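Local coordinates for protein aspartate aminotransferase, mitochondrial (PDB 4W5K) that probably transfers amino groups between L-aspartate and 2-oxoglutarate with the help of pyridoxal 5'-phosphate, working as a homodimer, at residues 100-112 and 128-140. The protein carries 1 engineered substitution. Numbering follows the deposited sequence.
Sequences GTGALRIGGDLLN and YPNHESIFAKAGM. With PLP (pyridoxal-5'-phosphate), chain C.
Leu104, Ile134 and Arg105 carry the packing of helix 100-110 against helix 129-137, whose axes cross at -35° and approach to 8.8 Å. Leu104 reaches between three side chains: its CB meets Ile134 CG2, its CD1 touches the edge of the His131 ring near the ring plane, 3.5 Å from NE2, and its CD2 is shared between that ring and Phe135, 4.0 Å from Phe135 CZ. A branched aliphatic residue suits this place between two rings. Ile134 is beta-branched, and its two arms part along the first helix. CG2, anti to the backbone N, presses on the Arg105 backbone 3.6 Å from CA, while CD1 extends to the Thr101 methyl. Arg105, bent at chi2 (59°), brings its guanidinium alongside the second helix, where Lys137 CB covers one face. Its NE makes a salt bridge of 2.9 Å to Asp109 OD2. One turn on, Gly108 lets Ala138 CB come within 3.6 Å of its carbonyl carbon, and a Schellman motif at Gly139 ends the second helix.

At the cofactor end, Gly100 N hydrogen-bonds to phosphate O3P, Thr101 N and OG1 to O2P, and the Tyr128 ring lies over the pyridine. His131 NE2 hydrogen-bonds to Asp209. Polar links between the segments pass through water: one joins Thr101 OG1, Tyr128 OH and Asn130 ND2, another Arg105 NH2, Asp109 OD1 and Lys137 O. The second subunit grips both segments, its Pro280 O accepting from Arg105 NH1 and its Arg279 O from Asn130 ND2. The apolar packing thus probably fixes the phosphate-binding helix start relative to the tyrosine over the pyridine ring.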
ATOM      1  N   GLY A 100      -3.670   9.548  -1.103  1.00 15.50           N
ATOM      2  CA  GLY A 100      -2.908  10.628  -1.706  1.00 14.38           C
ATOM      3  C   GLY A 100      -1.408  10.500  -1.501  1.00 16.99           C
ATOM      4  O   GLY A 100      -0.609  10.967  -2.357  1.00 15.58           O
ATOM      5  N   THR A 101      -1.008   9.877  -0.384  1.00 15.92           N
ATOM      6  CA  THR A 101       0.412   9.709  -0.085  1.00 17.55           C
ATOM      7  C   THR A 101       1.058   8.864  -1.160  1.00 17.81           C
ATOM      8  O   THR A 101       2.108   9.251  -1.688  1.00 16.01           O
ATOM      9  CB  THR A 101       0.660   9.068   1.291  1.00 18.50           C
ATOM     10  OG1 THR A 101       0.012   9.858   2.310  1.00 18.28           O
ATOM     11  CG2 THR A 101       2.159   8.973   1.580  1.00 17.88           C
ATOM     12  N   GLY A 102       0.431   7.730  -1.479  1.00 14.11           N
ATOM     13  CA  GLY A 102       0.947   6.859  -2.544  1.00 17.68           C
ATOM     14  C   GLY A 102       1.034   7.588  -3.887  1.00 18.96           C
ATOM     15  O   GLY A 102       2.005   7.436  -4.644  1.00 17.38           O
ATOM     16  N   ALA A 103       0.028   8.401  -4.202  1.00 15.62           N
ATOM     17  CA  ALA A 103       0.084   9.147  -5.454  1.00 18.22           C
ATOM     18  C   ALA A 103       1.236  10.153  -5.463  1.00 18.50           C
ATOM     19  O   ALA A 103       1.895  10.333  -6.483  1.00 17.35           O
ATOM     20  CB  ALA A 103      -1.255   9.887  -5.721  1.00 17.61           C
ATOM     21  N   LEU A 104       1.472  10.828  -4.336  1.00 16.24           N
ATOM     22  CA  LEU A 104       2.607  11.768  -4.260  1.00 16.04           C
ATOM     23  C   LEU A 104       3.924  11.039  -4.481  1.00 14.62           C
ATOM     24  O   LEU A 104       4.804  11.523  -5.200  1.00 18.35           O
ATOM     25  CB  LEU A 104       2.635  12.474  -2.906  1.00 15.95           C
ATOM     26  CG  LEU A 104       1.476  13.459  -2.793  1.00 18.13           C
ATOM     27  CD1 LEU A 104       1.214  13.755  -1.321  1.00 21.64           C
ATOM     28  CD2 LEU A 104       1.797  14.787  -3.593  1.00 17.32           C
ATOM     29  N   ARG A 105       4.083   9.889  -3.832  1.00 14.36           N
ATOM     30  CA  ARG A 105       5.325   9.119  -3.941  1.00 14.85           C
ATOM     31  C   ARG A 105       5.513   8.511  -5.338  1.00 19.43           C
ATOM     32  O   ARG A 105       6.595   8.664  -5.952  1.00 18.82           O
ATOM     33  CB  ARG A 105       5.365   7.999  -2.887  1.00 15.49           C
ATOM     34  CG  ARG A 105       6.538   6.998  -3.029  1.00 16.06           C
ATOM     35  CD  ARG A 105       7.906   7.680  -2.939  1.00 17.58           C
ATOM     36  NE  ARG A 105       8.983   6.692  -3.066  1.00 17.98           N
ATOM     37  CZ  ARG A 105       9.534   6.025  -2.047  1.00 18.14           C
ATOM     38  NH1 ARG A 105       9.106   6.241  -0.806  1.00 18.79           N
ATOM     39  NH2 ARG A 105      10.524   5.150  -2.277  1.00 18.71           N
ATOM     40  N   ILE A 106       4.494   7.804  -5.830  1.00 16.82           N
ATOM     41  CA  ILE A 106       4.596   7.185  -7.160  1.00 16.77           C
ATOM     42  C   ILE A 106       4.751   8.279  -8.234  1.00 18.37           C
ATOM     43  O   ILE A 106       5.567   8.145  -9.133  1.00 19.04           O
ATOM     44  CB  ILE A 106       3.394   6.288  -7.472  1.00 18.59           C
ATOM     45  CG1 ILE A 106       3.410   5.055  -6.549  1.00 20.38           C
ATOM     46  CG2 ILE A 106       3.410   5.849  -8.928  1.00 19.71           C
ATOM     47  CD1 ILE A 106       4.578   4.097  -6.754  1.00 23.24           C
ATOM     48  N   GLY A 107       3.980   9.360  -8.121  1.00 16.14           N
ATOM     49  CA  GLY A 107       4.162  10.494  -9.033  1.00 17.10           C
ATOM     50  C   GLY A 107       5.554  11.056  -8.981  1.00 18.32           C
ATOM     51  O   GLY A 107       6.158  11.346 -10.035  1.00 18.97           O
ATOM     52  N   GLY A 108       6.062  11.300  -7.770  1.00 20.10           N
ATOM     53  CA  GLY A 108       7.431  11.779  -7.611  1.00 19.97           C
ATOM     54  C   GLY A 108       8.463  10.849  -8.243  1.00 21.02           C
ATOM     55  O   GLY A 108       9.420  11.293  -8.899  1.00 21.67           O
ATOM     56  N   ASP A 109       8.258   9.539  -8.071  1.00 16.75           N
ATOM     57  CA  ASP A 109       9.150   8.550  -8.668  1.00 18.69           C
ATOM     58  C   ASP A 109       9.039   8.505 -10.197  1.00 19.09           C
ATOM     59  O   ASP A 109       9.964   8.025 -10.875  1.00 21.27           O
ATOM     60  CB  ASP A 109       8.861   7.140  -8.092  1.00 20.39           C
ATOM     61  CG  ASP A 109       9.535   6.902  -6.730  1.00 22.12           C
ATOM     62  OD1 ASP A 109      10.602   7.485  -6.480  1.00 22.62           O
ATOM     63  OD2 ASP A 109       9.016   6.092  -5.918  1.00 19.88           O
ATOM     64  N   LEU A 110       7.917   8.968 -10.735  1.00 17.87           N
ATOM     65  CA  LEU A 110       7.686   8.976 -12.177  1.00 18.48           C
ATOM     66  C   LEU A 110       8.271  10.235 -12.858  1.00 19.67           C
ATOM     67  O   LEU A 110       8.474  10.230 -14.067  1.00 20.51           O
ATOM     68  CB  LEU A 110       6.190   8.906 -12.488  1.00 21.46           C
ATOM     69  CG  LEU A 110       5.862   8.660 -13.960  1.00 22.99           C
ATOM     70  CD1 LEU A 110       6.349   7.265 -14.392  1.00 24.85           C
ATOM     71  CD2 LEU A 110       4.365   8.836 -14.186  1.00 24.99           C
ATOM     72  N   LEU A 111       8.551  11.276 -12.088  1.00 21.08           N
ATOM     73  CA  LEU A 111       8.834  12.583 -12.699  1.00 18.16           C
ATOM     74  C   LEU A 111       9.990  12.568 -13.697  1.00 21.03           C
ATOM     75  O   LEU A 111       9.941  13.298 -14.702  1.00 21.93           O
ATOM     76  CB  LEU A 111       9.118  13.655 -11.629  1.00 19.61           C
ATOM     77  CG  LEU A 111       7.889  14.023 -10.789  1.00 23.09           C
ATOM     78  CD1 LEU A 111       8.223  15.055  -9.747  1.00 26.95           C
ATOM     79  CD2 LEU A 111       6.769  14.552 -11.678  1.00 27.18           C
ATOM     80  N   ASN A 112      10.998  11.729 -13.470  1.00 22.45           N
ATOM     81  CA  ASN A 112      12.150  11.781 -14.368  1.00 23.66           C
ATOM     82  C   ASN A 112      11.871  11.152 -15.733  1.00 23.14           C
ATOM     83  O   ASN A 112      12.697  11.252 -16.622  1.00 24.04           O
ATOM     84  CB  ASN A 112      13.405  11.157 -13.735  1.00 29.46           C
ATOM     85  CG  ASN A 112      13.259   9.680 -13.432  1.00 31.76           C
ATOM     86  OD1 ASN A 112      12.230   9.086 -13.675  1.00 34.17           O
ATOM     87  ND2 ASN A 112      14.309   9.091 -12.895  1.00 40.96           N
ATOM     88  N   TYR A 128       2.853  20.659   4.165  1.00 20.64           N
ATOM     89  CA  TYR A 128       2.539  19.376   4.730  1.00 19.85           C
ATOM     90  C   TYR A 128       3.833  18.619   5.064  1.00 22.21           C
ATOM     91  O   TYR A 128       4.672  18.399   4.186  1.00 20.21           O
ATOM     92  CB  TYR A 128       1.679  18.629   3.711  1.00 23.15           C
ATOM     93  CG  TYR A 128       1.232  17.261   4.090  1.00 24.17           C
ATOM     94  CD1 TYR A 128       0.363  17.059   5.153  1.00 27.90           C
ATOM     95  CD2 TYR A 128       1.630  16.164   3.327  1.00 27.26           C
ATOM     96  CE1 TYR A 128      -0.072  15.758   5.483  1.00 29.37           C
ATOM     97  CE2 TYR A 128       1.206  14.890   3.636  1.00 25.97           C
ATOM     98  CZ  TYR A 128       0.352  14.697   4.710  1.00 26.25           C
ATOM     99  OH  TYR A 128      -0.073  13.422   5.004  1.00 27.47           O
ATOM    100  N   PRO A 129       4.029  18.294   6.348  1.00 24.40           N
ATOM    101  CA  PRO A 129       5.291  17.750   6.851  1.00 27.29           C
ATOM    102  C   PRO A 129       5.815  16.567   6.036  1.00 22.03           C
ATOM    103  O   PRO A 129       7.009  16.517   5.769  1.00 25.34           O
ATOM    104  CB  PRO A 129       4.932  17.323   8.276  1.00 31.33           C
ATOM    105  CG  PRO A 129       3.877  18.338   8.680  1.00 29.03           C
ATOM    106  CD  PRO A 129       3.063  18.551   7.436  1.00 25.71           C
ATOM    107  N   ASN A 130       4.951  15.649   5.616  1.00 21.76           N
ATOM    108  CA  ASN A 130       5.465  14.441   4.958  1.00 19.08           C
ATOM    109  C   ASN A 130       5.928  14.697   3.521  1.00 20.63           C
ATOM    110  O   ASN A 130       6.630  13.865   2.950  1.00 18.54           O
ATOM    111  CB  ASN A 130       4.391  13.333   4.969  1.00 19.00           C
ATOM    112  CG  ASN A 130       4.965  11.904   4.702  1.00 20.90           C
ATOM    113  OD1 ASN A 130       6.117  11.580   5.019  1.00 24.60           O
ATOM    114  ND2 ASN A 130       4.129  11.054   4.113  1.00 20.11           N
ATOM    115  N   HIS A 131       5.571  15.849   2.945  1.00 21.65           N
ATOM    116  CA  HIS A 131       5.955  16.141   1.566  1.00 20.08           C
ATOM    117  C   HIS A 131       7.469  16.111   1.412  1.00 21.09           C
ATOM    118  O   HIS A 131       7.992  15.617   0.402  1.00 19.30           O
ATOM    119  CB  HIS A 131       5.423  17.512   1.105  1.00 19.66           C
ATOM    120  CG  HIS A 131       4.023  17.477   0.585  1.00 22.01           C
ATOM    121  ND1 HIS A 131       3.203  18.585   0.590  1.00 23.25           N
ATOM    122  CD2 HIS A 131       3.306  16.480   0.011  1.00 25.13           C
ATOM    123  CE1 HIS A 131       2.036  18.268   0.059  1.00 25.08           C
ATOM    124  NE2 HIS A 131       2.069  16.997  -0.297  1.00 27.29           N
ATOM    125  N   GLU A 132       8.190  16.622   2.404  1.00 20.73           N
ATOM    126  CA  GLU A 132       9.649  16.670   2.275  1.00 22.29           C
ATOM    127  C   GLU A 132      10.255  15.276   2.099  1.00 22.50           C
ATOM    128  O   GLU A 132      11.061  15.040   1.201  1.00 20.77           O
ATOM    129  CB  GLU A 132      10.289  17.350   3.490  1.00 22.94           C
ATOM    130  CG  GLU A 132      11.782  17.569   3.285  1.00 28.15           C
ATOM    131  CD  GLU A 132      12.410  18.437   4.363  1.00 37.71           C
ATOM    132  OE1 GLU A 132      12.095  18.229   5.550  1.00 39.08           O
ATOM    133  OE2 GLU A 132      13.208  19.339   4.018  1.00 42.08           O
ATOM    134  N   SER A 133       9.855  14.351   2.963  1.00 20.39           N
ATOM    135  CA  SER A 133      10.404  13.007   2.917  1.00 22.54           C
ATOM    136  C   SER A 133       9.964  12.243   1.668  1.00 19.27           C
ATOM    137  O   SER A 133      10.766  11.513   1.062  1.00 21.28           O
ATOM    138  CB  SER A 133      10.007  12.202   4.157  1.00 24.26           C
ATOM    139  OG  SER A 133      10.718  10.955   4.090  1.00 28.52           O
ATOM    140  N   ILE A 134       8.690  12.370   1.317  1.00 18.67           N
ATOM    141  CA  ILE A 134       8.165  11.729   0.104  1.00 19.03           C
ATOM    142  C   ILE A 134       9.040  12.079  -1.086  1.00 19.92           C
ATOM    143  O   ILE A 134       9.520  11.204  -1.813  1.00 21.05           O
ATOM    144  CB  ILE A 134       6.716  12.169  -0.192  1.00 16.83           C
ATOM    145  CG1 ILE A 134       5.737  11.583   0.843  1.00 17.68           C
ATOM    146  CG2 ILE A 134       6.271  11.693  -1.577  1.00 20.44           C
ATOM    147  CD1 ILE A 134       4.341  12.259   0.832  1.00 16.62           C
ATOM    148  N   PHE A 135       9.279  13.372  -1.277  1.00 19.39           N
ATOM    149  CA  PHE A 135      10.008  13.743  -2.462  1.00 18.68           C
ATOM    150  C   PHE A 135      11.492  13.512  -2.313  1.00 20.41           C
ATOM    151  O   PHE A 135      12.139  13.232  -3.301  1.00 22.63           O
ATOM    152  CB  PHE A 135       9.652  15.194  -2.826  1.00 20.22           C
ATOM    153  CG  PHE A 135       8.259  15.298  -3.398  1.00 20.79           C
ATOM    154  CD1 PHE A 135       7.989  14.756  -4.659  1.00 19.82           C
ATOM    155  CD2 PHE A 135       7.210  15.858  -2.660  1.00 21.96           C
ATOM    156  CE1 PHE A 135       6.715  14.795  -5.187  1.00 22.50           C
ATOM    157  CE2 PHE A 135       5.930  15.916  -3.187  1.00 18.79           C
ATOM    158  CZ  PHE A 135       5.683  15.382  -4.455  1.00 17.68           C
ATOM    159  N   ALA A 136      12.025  13.537  -1.090  1.00 22.54           N
ATOM    160  CA  ALA A 136      13.427  13.165  -0.900  1.00 22.99           C
ATOM    161  C   ALA A 136      13.662  11.728  -1.350  1.00 21.73           C
ATOM    162  O   ALA A 136      14.644  11.426  -2.045  1.00 24.74           O
ATOM    163  CB  ALA A 136      13.849  13.333   0.560  1.00 25.96           C
ATOM    164  N   LYS A 137      12.744  10.842  -0.971  1.00 20.70           N
ATOM    165  CA  LYS A 137      12.866   9.422  -1.362  1.00 23.18           C
ATOM    166  C   LYS A 137      12.830   9.277  -2.890  1.00 22.39           C
ATOM    167  O   LYS A 137      13.477   8.390  -3.447  1.00 24.26           O
ATOM    168  CB  LYS A 137      11.748   8.583  -0.718  1.00 24.84           C
ATOM    169  CG  LYS A 137      11.905   8.370   0.791  1.00 24.91           C
ATOM    170  CD  LYS A 137      13.179   7.581   1.080  1.00 26.05           C
ATOM    171  CE  LYS A 137      13.390   7.373   2.579  1.00 29.27           C
ATOM    172  NZ  LYS A 137      14.644   6.612   2.894  1.00 29.03           N
ATOM    173  N   ALA A 138      12.103  10.182  -3.555  1.00 24.04           N
ATOM    174  CA  ALA A 138      11.973  10.190  -5.016  1.00 25.18           C
ATOM    175  C   ALA A 138      13.102  10.933  -5.722  1.00 28.12           C
ATOM    176  O   ALA A 138      13.056  11.089  -6.942  1.00 29.88           O
ATOM    177  CB  ALA A 138      10.646  10.809  -5.424  1.00 24.88           C
ATOM    178  N   GLY A 139      14.072  11.440  -4.958  1.00 26.79           N
ATOM    179  CA  GLY A 139      15.281  12.032  -5.525  1.00 26.16           C
ATOM    180  C   GLY A 139      15.222  13.541  -5.678  1.00 27.59           C
ATOM    181  O   GLY A 139      16.024  14.133  -6.401  1.00 31.50           O
ATOM    182  N   MET A 140      14.270  14.167  -5.008  1.00 24.38           N
ATOM    183  CA  MET A 140      14.132  15.626  -5.151  1.00 26.07           C
ATOM    184  C   MET A 140      14.131  16.359  -3.835  1.00 27.14           C
ATOM    185  O   MET A 140      13.457  15.962  -2.877  1.00 28.58           O
ATOM    186  CB  MET A 140      12.852  15.964  -5.922  1.00 29.16           C
ATOM    187  CG  MET A 140      12.844  15.425  -7.366  1.00 32.61           C
ATOM    188  SD  MET A 140      11.133  15.317  -7.932  1.00 51.49           S
ATOM    189  CE  MET A 140      10.818  17.025  -8.319  1.00 69.29           C
TER
HETATM  190  N1  PLP C 500      -1.624  15.603   1.302  0.88 19.62           N
HETATM  191  C2  PLP C 500      -2.250  16.417   2.215  0.88 20.42           C
HETATM  192  C2A PLP C 500      -2.202  17.895   1.994  0.88 15.88           C
HETATM  193  C3  PLP C 500      -2.911  15.874   3.316  0.88 18.73           C
HETATM  194  O3  PLP C 500      -3.525  16.667   4.248  0.88 22.99           O
HETATM  195  C4  PLP C 500      -2.942  14.497   3.489  0.88 23.74           C
HETATM  196  C4A PLP C 500      -3.850  13.935   4.548  0.88 32.47           C
HETATM  197  O4A PLP C 500      -3.493  13.994   5.728  0.88 36.77           O
HETATM  198  C5  PLP C 500      -2.309  13.669   2.563  0.88 25.13           C
HETATM  199  C6  PLP C 500      -1.664  14.230   1.460  0.88 24.08           C
HETATM  200  C5A PLP C 500      -2.304  12.158   2.745  0.88 25.39           C
HETATM  201  O4P PLP C 500      -3.546  11.610   2.401  0.88 19.87           O
HETATM  202  P   PLP C 500      -3.785  10.072   2.362  0.88 15.20           P
HETATM  203  O1P PLP C 500      -4.275   9.580   3.691  0.88 19.75           O
HETATM  204  O2P PLP C 500      -2.509   9.365   1.974  0.88 13.41           O
HETATM  205  O3P PLP C 500      -4.845   9.882   1.301  0.88 20.06           O
HETATM  206  O   HOH W   1       1.355  11.630   3.944  1.00 27.67           O
HETATM  207  O   HOH W   2      12.110   6.148  -4.612  1.00 23.16           O
HETATM  208  O   HOH W   3      12.781   8.144  -7.906  1.00 35.57           O